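Local coordinates for SnoaL-like domain-containing protein (Burkholderia xenovorans LB400, PDB 3FGY) that is of unknown function but adopts the NTF2-like, SnoaL-type fold, whose cone-shaped cavity in many relatives binds a small molecule, at residues A[6-11]-A[80-85]; A[33-38]-A[45-50]; A[103-108]-A[117-122]. All coordinates share one frame; numbering follows the deposited sequence. Where two conformers were deposited one is given.

Overall arrangement
All three interactions involve one curved mixed sheet and differ in what they add to it. Interaction 3, a hairpin with most of its residues buried, lies nearest the middle of the chain and combines backbone ladder with side-chain packing on both faces. Interaction 2 is the neighbouring hairpin, at the sheet edge; its ladder is equally regular, but one face is largely polar and carries a bridging water. In contrast, interaction 1 lays a helix on the sheet through valines, Asn7 and one bridging water. Strand 98-110 joins interactions 1 and 3, whose centres are 12 Å apart, whereas strands 34-38 and 113-120 join 2 and 3. Interactions 1 and 3 also reach the second subunit.

Interaction 1: residues A[6-11]-A[80-85]; sequences ENVQIV and ERVLVV
Helix 6-11 lies over strand 81-85 with Val8 nearest Val82 by CA; the axes come within 8.7 Å and make 47° between their N-to-C directions, a gap bridged by side chains and water. Val11 and Val82 carry most of the packing and meet tip to tip: CG2 of Val11 stands 3.9 Å from CB of Val82 and reaches both of its methyls too, so it rests on the branch point. The Val11 torsion explains the division of labour, since with CG1 opposite the backbone N (chi1 171°) its two methyls serve two strand residues. CG2 takes Val82, and CG1 lies 3.9 Å from CG2 of Val84 as the two side chains pass one another running opposite ways. One helical turn earlier, CB of Asn7 packs against CG2 of Val82 at 3.9 Å, while Val8 CG2 touches the same methyl more loosely, at 4.4 Å.

The amide end of Asn7 supplies the polar link. Its ND2 comes near CA of Glu80 and donates to a water at 3.1 Å; that water donates in turn to Arg81 O. The carboxylate of Glu80 is occupied elsewhere, in a salt bridge with Arg110. On the strand's other side, Arg81 forms a salt bridge with Glu74 of the second subunit and Leu83 packs on its counterpart there. Alternation along the strand thus sends Val82 and Val84 to the helix and Arg81 and Leu83 to the dimer interface, the layout of an NTF2-like alpha+beta fold, in which the N-terminal helix packs on the concave face of a curved sheet.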
loop_
_atom_site.group_PDB
_atom_site.type_symbol
_atom_site.label_atom_id
_atom_site.label_comp_id
_atom_site.label_asym_id
_atom_site.label_seq_id
_atom_site.Cartn_x
_atom_site.Cartn_y
_atom_site.Cartn_z
ATOM N N GLU A 6 20.120 -7.672 5.888
ATOM C CA GLU A 6 20.597 -6.561 6.693
ATOM C C GLU A 6 19.573 -5.442 6.670
ATOM O O GLU A 6 19.255 -4.872 7.719
ATOM C CB GLU A 6 21.962 -6.049 6.196
ATOM C CG GLU A 6 23.083 -7.122 6.085
ATOM C CD GLU A 6 23.157 -7.797 4.694
ATOM O OE1 GLU A 6 22.181 -8.487 4.274
ATOM O OE2 GLU A 6 24.211 -7.647 4.031
ATOM N N ASN A 7 19.040 -5.139 5.489
ATOM C CA ASN A 7 18.015 -4.086 5.389
ATOM C C ASN A 7 16.758 -4.416 6.177
ATOM O O ASN A 7 16.178 -3.545 6.828
ATOM C CB ASN A 7 17.632 -3.811 3.934
ATOM C CG ASN A 7 18.729 -3.129 3.183
ATOM O OD1 ASN A 7 19.717 -2.719 3.784
ATOM N ND2 ASN A 7 18.572 -2.990 1.867
ATOM N N VAL A 8 16.344 -5.680 6.132
ATOM C CA VAL A 8 15.155 -6.099 6.876
ATOM C C VAL A 8 15.409 -5.957 8.392
ATOM O O VAL A 8 14.523 -5.509 9.129
ATOM C CB VAL A 8 14.718 -7.535 6.524
ATOM C CG1 VAL A 8 13.696 -8.046 7.536
ATOM C CG2 VAL A 8 14.171 -7.595 5.106
ATOM N N GLN A 9 16.604 -6.314 8.850
ATOM C CA GLN A 9 16.912 -6.163 10.264
ATOM C C GLN A 9 16.909 -4.689 10.691
ATOM O O GLN A 9 16.420 -4.367 11.765
ATOM C CB GLN A 9 18.245 -6.802 10.617
ATOM C CG GLN A 9 18.514 -6.840 12.111
ATOM C CD GLN A 9 17.429 -7.594 12.859
ATOM O OE1 GLN A 9 17.257 -8.802 12.669
ATOM N NE2 GLN A 9 16.671 -6.883 13.693
ATOM N N ILE A 10 17.432 -3.807 9.842
ATOM C CA ILE A 10 17.382 -2.346 10.096
ATOM C C ILE A 10 15.957 -1.836 10.213
ATOM O O ILE A 10 15.635 -1.049 11.101
ATOM C CB ILE A 10 18.088 -1.554 8.980
ATOM C CG1 ILE A 10 19.597 -1.784 9.048
ATOM C CG2 ILE A 10 17.792 -0.067 9.094
ATOM C CD1 ILE A 10 20.319 -1.437 7.769
ATOM N N VAL A 11 15.091 -2.288 9.308
ATOM C CA VAL A 11 13.701 -1.889 9.364
ATOM C C VAL A 11 13.055 -2.438 10.641
ATOM O O VAL A 11 12.346 -1.717 11.336
ATOM C CB VAL A 11 12.944 -2.300 8.092
ATOM C CG1 VAL A 11 11.457 -2.071 8.263
ATOM C CG2 VAL A 11 13.485 -1.519 6.891
ATOM N N GLU A 80 17.169 -2.226 -2.491
ATOM C CA GLU A 80 17.248 -1.299 -1.363
ATOM C C GLU A 80 15.878 -1.090 -0.714
ATOM O O GLU A 80 15.723 -0.247 0.162
ATOM C CB GLU A 80 17.857 0.045 -1.801
ATOM C CG GLU A 80 16.959 0.952 -2.638
ATOM C CD GLU A 80 17.676 2.203 -3.143
ATOM O OE1 GLU A 80 18.870 2.385 -2.834
ATOM O OE2 GLU A 80 17.038 2.994 -3.862
ATOM N N ARG A 81 14.887 -1.862 -1.140
ATOM C CA ARG A 81 13.512 -1.664 -0.712
ATOM C C ARG A 81 13.041 -2.736 0.265
ATOM O O ARG A 81 13.379 -3.900 0.099
ATOM C CB ARG A 81 12.607 -1.642 -1.947
ATOM C CG ARG A 81 13.019 -0.594 -2.982
ATOM C CD ARG A 81 12.465 0.765 -2.628
ATOM N NE ARG A 81 11.081 0.957 -3.089
ATOM C CZ ARG A 81 10.228 1.834 -2.551
ATOM N NH1 ARG A 81 10.558 2.581 -1.512
ATOM N NH2 ARG A 81 9.013 1.947 -3.044
ATOM N N VAL A 82 12.296 -2.313 1.285
ATOM C CA VAL A 82 11.608 -3.199 2.203
ATOM C C VAL A 82 10.177 -2.679 2.286
ATOM O O VAL A 82 9.947 -1.542 2.672
ATOM C CB VAL A 82 12.261 -3.191 3.617
ATOM C CG1 VAL A 82 11.566 -4.158 4.517
ATOM C CG2 VAL A 82 13.733 -3.564 3.522
ATOM N N LEU A 83 9.229 -3.485 1.826
ATOM C CA LEU A 83 7.834 -3.153 1.976
ATOM C C LEU A 83 7.290 -3.962 3.133
ATOM O O LEU A 83 7.462 -5.190 3.196
ATOM C CB LEU A 83 7.087 -3.409 0.678
ATOM C CG LEU A 83 7.066 -2.193 -0.247
ATOM C CD1 LEU A 83 8.461 -1.686 -0.655
ATOM C CD2 LEU A 83 6.153 -2.486 -1.466
ATOM N N VAL A 84 6.670 -3.268 4.080
ATOM C CA VAL A 84 6.117 -3.862 5.276
ATOM C C VAL A 84 4.595 -3.872 5.126
ATOM O O VAL A 84 3.986 -2.811 4.937
ATOM C CB VAL A 84 6.541 -3.094 6.553
ATOM C CG1 VAL A 84 6.089 -3.867 7.778
ATOM C CG2 VAL A 84 8.080 -2.889 6.588
ATOM N N VAL A 85 3.996 -5.058 5.206
ATOM C CA VAL A 85 2.580 -5.265 4.959
ATOM C C VAL A 85 1.910 -5.671 6.264
ATOM O O VAL A 85 2.317 -6.635 6.890
ATOM C CB VAL A 85 2.347 -6.375 3.905
ATOM C CG1 VAL A 85 0.861 -6.488 3.565
ATOM C CG2 VAL A 85 3.191 -6.046 2.632
HETATM O O HOH W 1 16.096 -4.594 0.929
#

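Interaction 2: residues A[33-38]-A[45-50]; sequences DIEWII and AGTHRG
His48 and Trp36 form a hydrogen-bonded pair in the middle of an antiparallel ladder, where His48 N reaches Trp36 O at 2.9 Å in an almost straight bond (179° at the hydrogen). Five backbone bonds make up the ladder, running from Gly50 N to Ile34 O at one end to Gly46 N and Ile38 O at the other; its strand axes make an angle of 163°.

The His48 side chain can be followed outward along this ladder. CB begins 3.7 Å from Trp36 O, and a chi1 of -54° places CG beside the backbone N. The ring therefore lies alongside the partner strand with an edge toward it, CD2 being 3.4 Å from Trp36 O and the oxygen in the ring plane. Farther out, NE2 approaches CD1 of Ile38 at 4.1 Å, obliquely to the ring, and is hydrogen-bonded to Leu44 O, which restrains the rotation of the imidazole.

The opposite face is more polar. Thr47 and Ile37 lie side by side, OG1 of Thr47 being 3.6 Å from CG1 of Ile37, while the Thr47 methyl CG2 crosses to CG of Glu35 at 3.7 Å. A water links the ends of Glu35 and Arg49, donating to OE2 and accepting from NH2.

Within the sheet, strand 46-49 is one of the two outermost strands within the chain, and strand 34-38 bonds onward to strand 113-120. Trp36, Ile38 and His48 all rest on Leu57 of helix 50-64; Trp36 also touches Met18 of helix 5-20, and its NE1 is hydrogen-bonded to Glu119 of strand 113-120.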
loop_
_atom_site.group_PDB
_atom_site.type_symbol
_atom_site.label_atom_id
_atom_site.label_comp_id
_atom_site.label_asym_id
_atom_site.label_seq_id
_atom_site.Cartn_x
_atom_site.Cartn_y
_atom_site.Cartn_z
ATOM N N ASP A 33 18.317 12.953 6.599
ATOM C CA ASP A 33 17.367 13.526 5.649
ATOM C C ASP A 33 16.154 12.598 5.469
ATOM O O ASP A 33 15.486 12.630 4.427
ATOM C CB ASP A 33 18.056 13.766 4.293
ATOM C CG ASP A 33 18.790 12.529 3.771
ATOM O OD1 ASP A 33 19.024 11.584 4.565
ATOM O OD2 ASP A 33 19.138 12.503 2.563
ATOM N N ILE A 34 15.856 11.787 6.490
ATOM C CA ILE A 34 14.723 10.839 6.403
ATOM C C ILE A 34 13.440 11.581 6.016
ATOM O O ILE A 34 13.173 12.659 6.502
ATOM C CB ILE A 34 14.538 10.049 7.731
ATOM C CG1 ILE A 34 13.431 9.006 7.586
ATOM C CG2 ILE A 34 14.239 10.990 8.888
ATOM C CD1 ILE A 34 13.466 7.909 8.650
ATOM N N GLU A 35 12.680 11.002 5.096
ATOM C CA GLU A 35 11.417 11.533 4.619
ATOM C C GLU A 35 10.341 10.492 4.910
ATOM O O GLU A 35 10.530 9.344 4.528
ATOM C CB GLU A 35 11.542 11.694 3.109
ATOM C CG GLU A 35 10.323 12.165 2.402
ATOM C CD GLU A 35 10.541 12.168 0.914
ATOM O OE1 GLU A 35 10.393 11.095 0.279
ATOM O OE2 GLU A 35 10.874 13.239 0.386
ATOM N N TRP A 36 9.252 10.878 5.574
ATOM C CA TRP A 36 8.150 9.963 5.871
ATOM C C TRP A 36 6.862 10.606 5.398
ATOM O O TRP A 36 6.390 11.622 5.949
ATOM C CB TRP A 36 8.128 9.668 7.372
ATOM C CG TRP A 36 7.161 8.654 7.910
ATOM C CD1 TRP A 36 5.972 8.222 7.355
ATOM C CD2 TRP A 36 7.282 7.976 9.160
ATOM N NE1 TRP A 36 5.366 7.294 8.194
ATOM C CE2 TRP A 36 6.137 7.138 9.305
ATOM C CE3 TRP A 36 8.241 7.990 10.174
ATOM C CZ2 TRP A 36 5.950 6.342 10.411
ATOM C CZ3 TRP A 36 8.061 7.192 11.248
ATOM C CH2 TRP A 36 6.922 6.391 11.380
ATOM N N ILE A 37 6.284 9.984 4.376
ATOM C CA ILE A 37 5.108 10.506 3.691
ATOM C C ILE A 37 3.858 9.764 4.140
ATOM O O ILE A 37 3.797 8.527 4.064
ATOM C CB ILE A 37 5.269 10.387 2.151
ATOM C CG1 ILE A 37 6.536 11.118 1.643
ATOM C CG2 ILE A 37 4.010 10.862 1.441
ATOM C CD1 ILE A 37 6.811 10.912 0.157
ATOM N N ILE A 38 2.858 10.512 4.587
ATOM C CA ILE A 38 1.609 9.977 5.078
ATOM C C ILE A 38 0.487 10.634 4.274
ATOM O O ILE A 38 0.339 11.849 4.292
ATOM C CB ILE A 38 1.457 10.242 6.590
ATOM C CG1 ILE A 38 2.637 9.612 7.356
ATOM C CG2 ILE A 38 0.095 9.696 7.070
ATOM C CD1 ILE A 38 2.472 9.722 8.879
ATOM N N ALA A 45 -1.244 13.407 8.444
ATOM C CA ALA A 45 -0.951 13.520 7.013
ATOM C C ALA A 45 0.112 14.567 6.729
ATOM O O ALA A 45 0.171 15.617 7.382
ATOM C CB ALA A 45 -2.209 13.848 6.209
ATOM N N GLY A 46 0.950 14.273 5.741
ATOM C CA GLY A 46 1.946 15.197 5.259
ATOM C C GLY A 46 3.245 14.471 5.063
ATOM O O GLY A 46 3.322 13.263 5.276
ATOM N N THR A 47 4.260 15.232 4.676
ATOM C CA THR A 47 5.624 14.736 4.588
ATOM C C THR A 47 6.448 15.291 5.750
ATOM O O THR A 47 6.636 16.493 5.897
ATOM C CB THR A 47 6.247 15.089 3.223
ATOM O OG1 THR A 47 5.467 14.486 2.194
ATOM C CG2 THR A 47 7.686 14.605 3.106
ATOM N N HIS A 48 6.935 14.371 6.568
ATOM C CA HIS A 48 7.714 14.673 7.757
ATOM C C HIS A 48 9.172 14.431 7.411
ATOM O O HIS A 48 9.550 13.319 7.072
ATOM C CB HIS A 48 7.234 13.748 8.873
ATOM C CG HIS A 48 5.755 13.825 9.110
ATOM N ND1 HIS A 48 5.186 14.662 10.050
ATOM C CD2 HIS A 48 4.728 13.213 8.476
ATOM C CE1 HIS A 48 3.867 14.521 10.007
ATOM N NE2 HIS A 48 3.565 13.644 9.061
ATOM N N ARG A 49 9.979 15.482 7.488
ATOM C CA ARG A 49 11.382 15.462 7.041
ATOM C C ARG A 49 12.350 15.726 8.176
ATOM O O ARG A 49 12.253 16.752 8.848
ATOM C CB ARG A 49 11.641 16.590 6.067
ATOM C CG ARG A 49 11.011 16.462 4.794
ATOM C CD ARG A 49 11.581 17.529 3.853
ATOM N NE ARG A 49 10.776 17.392 2.683
ATOM C CZ ARG A 49 9.640 18.037 2.481
ATOM N NH1 ARG A 49 9.255 18.986 3.310
ATOM N NH2 ARG A 49 8.939 17.768 1.393
ATOM N N GLY A 50 13.324 14.834 8.353
ATOM C CA GLY A 50 14.380 15.055 9.334
ATOM C C GLY A 50 14.042 14.547 10.717
ATOM O O GLY A 50 12.901 14.203 11.011
HETATM O O HOH W 2 9.335 15.483 -0.353
#

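Interaction 3: residues A[103-108]-A[117-122]; sequences WVFAIT and IREYID
Ile117 opens the run beside Ile107, their side chains parallel and CG1 to CG1 4.1 Å; its other branch, CG2, approaches the Phe105 ring obliquely near CD2. At Arg118 the backbone takes over: its O receives Ala106 N at 2.9 Å in a nearly straight bond, and its N returns a bond to Ala106 O.

Glu119 turns to the same face as Ile117 and stacks on Phe105. Its CG lies over the ring face, 3.8 Å from the centroid and 17° off the normal, as a CH-pi contact. The chain is extended beyond CG, which carries the carboxylate on across the ring, the two planes 20° apart; OE2 comes within 3.2 Å of CZ of Phe105. Both oxygens have polar partners: OE2 holds the indole nitrogen of Trp36, and OE1 an unidentified bound molecule. This places the stack where relatives of the NTF2-like fold commonly have a ligand-binding cavity, consistent with a pocket here, although the molecule probably came from the crystallisation liquor.

Tyr120 turns to the opposite face, toward the second subunit, where it packs on Val85 of that chain. A chi1 of -60° keeps its ring beside the partner strand, edge on, with Val104 O in its plane and CE1 3.9 Å from CB of Ala106. Its backbone N bonds to Val104 O at 2.8 Å. Ile121 follows, leaving the ladder, and its CG2 meets CB of Trp103 at 3.9 Å. Asp122 then N-caps helix 123-129, its OD1 accepting from Ala125 N.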
loop_
_atom_site.group_PDB
_atom_site.type_symbol
_atom_site.label_atom_id
_atom_site.label_comp_id
_atom_site.label_asym_id
_atom_site.label_seq_id
_atom_site.Cartn_x
_atom_site.Cartn_y
_atom_site.Cartn_z
ATOM N N TRP A 103 -2.535 -1.813 5.730
ATOM C CA TRP A 103 -1.529 -0.862 5.328
ATOM C C TRP A 103 -0.263 -1.480 4.720
ATOM O O TRP A 103 0.095 -2.633 4.999
ATOM C CB TRP A 103 -1.137 0.024 6.518
ATOM C CG TRP A 103 -0.790 -0.726 7.773
ATOM C CD1 TRP A 103 -1.611 -0.993 8.840
ATOM C CD2 TRP A 103 0.498 -1.301 8.113
ATOM N NE1 TRP A 103 -0.923 -1.701 9.809
ATOM C CE2 TRP A 103 0.370 -1.888 9.393
ATOM C CE3 TRP A 103 1.732 -1.368 7.465
ATOM C CZ2 TRP A 103 1.438 -2.538 10.040
ATOM C CZ3 TRP A 103 2.814 -2.009 8.127
ATOM C CH2 TRP A 103 2.646 -2.590 9.390
ATOM N N VAL A 104 0.427 -0.669 3.922
ATOM C CA VAL A 104 1.786 -0.964 3.496
ATOM C C VAL A 104 2.680 0.238 3.801
ATOM O O VAL A 104 2.336 1.385 3.518
ATOM C CB VAL A 104 1.842 -1.289 1.985
ATOM C CG1 VAL A 104 3.318 -1.397 1.478
ATOM C CG2 VAL A 104 1.038 -2.571 1.682
ATOM N N PHE A 105 3.860 -0.043 4.370
ATOM C CA PHE A 105 4.910 0.966 4.506
ATOM C C PHE A 105 5.994 0.585 3.507
ATOM O O PHE A 105 6.552 -0.503 3.581
ATOM C CB PHE A 105 5.512 0.994 5.917
ATOM C CG PHE A 105 4.667 1.699 6.934
ATOM C CD1 PHE A 105 3.268 1.681 6.861
ATOM C CD2 PHE A 105 5.262 2.392 7.967
ATOM C CE1 PHE A 105 2.486 2.315 7.822
ATOM C CE2 PHE A 105 4.481 3.026 8.932
ATOM C CZ PHE A 105 3.102 2.978 8.863
ATOM N N ALA A 106 6.245 1.447 2.546
ATOM C CA ALA A 106 7.255 1.207 1.509
ATOM C C ALA A 106 8.479 1.990 1.931
ATOM O O ALA A 106 8.454 3.230 2.017
ATOM C CB ALA A 106 6.770 1.664 0.136
ATOM N N ILE A 107 9.528 1.243 2.225
ATOM C CA ILE A 107 10.734 1.791 2.837
ATOM C C ILE A 107 11.934 1.604 1.910
ATOM O O ILE A 107 12.070 0.565 1.255
ATOM C CB ILE A 107 10.984 1.179 4.235
ATOM C CG1 ILE A 107 9.756 1.400 5.129
ATOM C CG2 ILE A 107 12.227 1.772 4.866
ATOM C CD1 ILE A 107 9.843 0.778 6.470
ATOM N N THR A 108 12.790 2.624 1.866
ATOM C CA THR A 108 14.083 2.566 1.189
ATOM C C THR A 108 15.164 2.692 2.256
ATOM O O THR A 108 15.093 3.581 3.118
ATOM C CB THR A 108 14.239 3.685 0.150
ATOM O OG1 THR A 108 13.171 3.619 -0.800
ATOM C CG2 THR A 108 15.600 3.577 -0.570
ATOM N N ILE A 117 10.201 6.665 3.647
ATOM C CA ILE A 117 9.046 5.864 3.997
ATOM C C ILE A 117 7.855 6.513 3.309
ATOM O O ILE A 117 7.696 7.725 3.357
ATOM C CB ILE A 117 8.789 5.898 5.522
ATOM C CG1 ILE A 117 9.997 5.347 6.284
ATOM C CG2 ILE A 117 7.468 5.197 5.928
ATOM C CD1 ILE A 117 9.968 5.673 7.742
ATOM N N ARG A 118 7.015 5.704 2.678
ATOM C CA ARG A 118 5.724 6.167 2.210
ATOM C C ARG A 118 4.673 5.170 2.698
ATOM O O ARG A 118 4.823 3.983 2.456
ATOM C CB ARG A 118 5.721 6.256 0.685
ATOM C CG ARG A 118 4.653 7.158 0.178
ATOM C CD ARG A 118 4.374 7.077 -1.309
ATOM N NE ARG A 118 3.044 7.643 -1.412
ATOM C CZ ARG A 118 2.772 8.931 -1.581
ATOM N NH1 ARG A 118 3.716 9.783 -1.873
ATOM N NH2 ARG A 118 1.511 9.343 -1.518
ATOM N N GLU A 119 3.632 5.658 3.378
ATOM C CA GLU A 119 2.525 4.827 3.789
ATOM C C GLU A 119 1.402 4.781 2.737
ATOM O O GLU A 119 1.057 5.793 2.115
ATOM C CB GLU A 119 1.908 5.329 5.097
ATOM C CG GLU A 119 2.863 5.550 6.232
ATOM C CD GLU A 119 2.141 5.813 7.560
ATOM O OE1 GLU A 119 0.875 5.670 7.616
ATOM O OE2 GLU A 119 2.832 6.161 8.535
ATOM N N TYR A 120 0.803 3.599 2.642
ATOM C CA TYR A 120 -0.378 3.349 1.845
ATOM C C TYR A 120 -1.410 2.794 2.845
ATOM O O TYR A 120 -1.230 1.718 3.385
ATOM C CB TYR A 120 -0.090 2.373 0.723
ATOM C CG TYR A 120 0.983 2.849 -0.241
ATOM C CD1 TYR A 120 2.334 2.739 0.096
ATOM C CD2 TYR A 120 0.674 3.373 -1.498
ATOM C CE1 TYR A 120 3.334 3.142 -0.789
ATOM C CE2 TYR A 120 1.672 3.775 -2.375
ATOM C CZ TYR A 120 2.993 3.678 -2.032
ATOM O OH TYR A 120 4.018 4.053 -2.903
ATOM N N ILE A 121 -2.469 3.571 3.075
ATOM C CA ILE A 121 -3.412 3.338 4.149
ATOM C C ILE A 121 -4.844 3.615 3.675
ATOM O O ILE A 121 -5.067 4.116 2.571
ATOM C CB ILE A 121 -3.064 4.228 5.380
ATOM C CG1 ILE A 121 -3.220 5.707 5.026
ATOM C CG2 ILE A 121 -1.646 3.864 5.929
ATOM C CD1 ILE A 121 -2.859 6.613 6.162
ATOM N N ASP A 122 -5.821 3.266 4.507
ATOM C CA ASP A 122 -7.226 3.569 4.225
ATOM C C ASP A 122 -7.512 5.014 4.609
ATOM O O ASP A 122 -7.997 5.313 5.698
ATOM C CB ASP A 122 -8.147 2.602 4.981
ATOM C CG ASP A 122 -9.563 2.575 4.438
ATOM O OD1 ASP A 122 -9.998 3.562 3.792
ATOM O OD2 ASP A 122 -10.251 1.543 4.683
#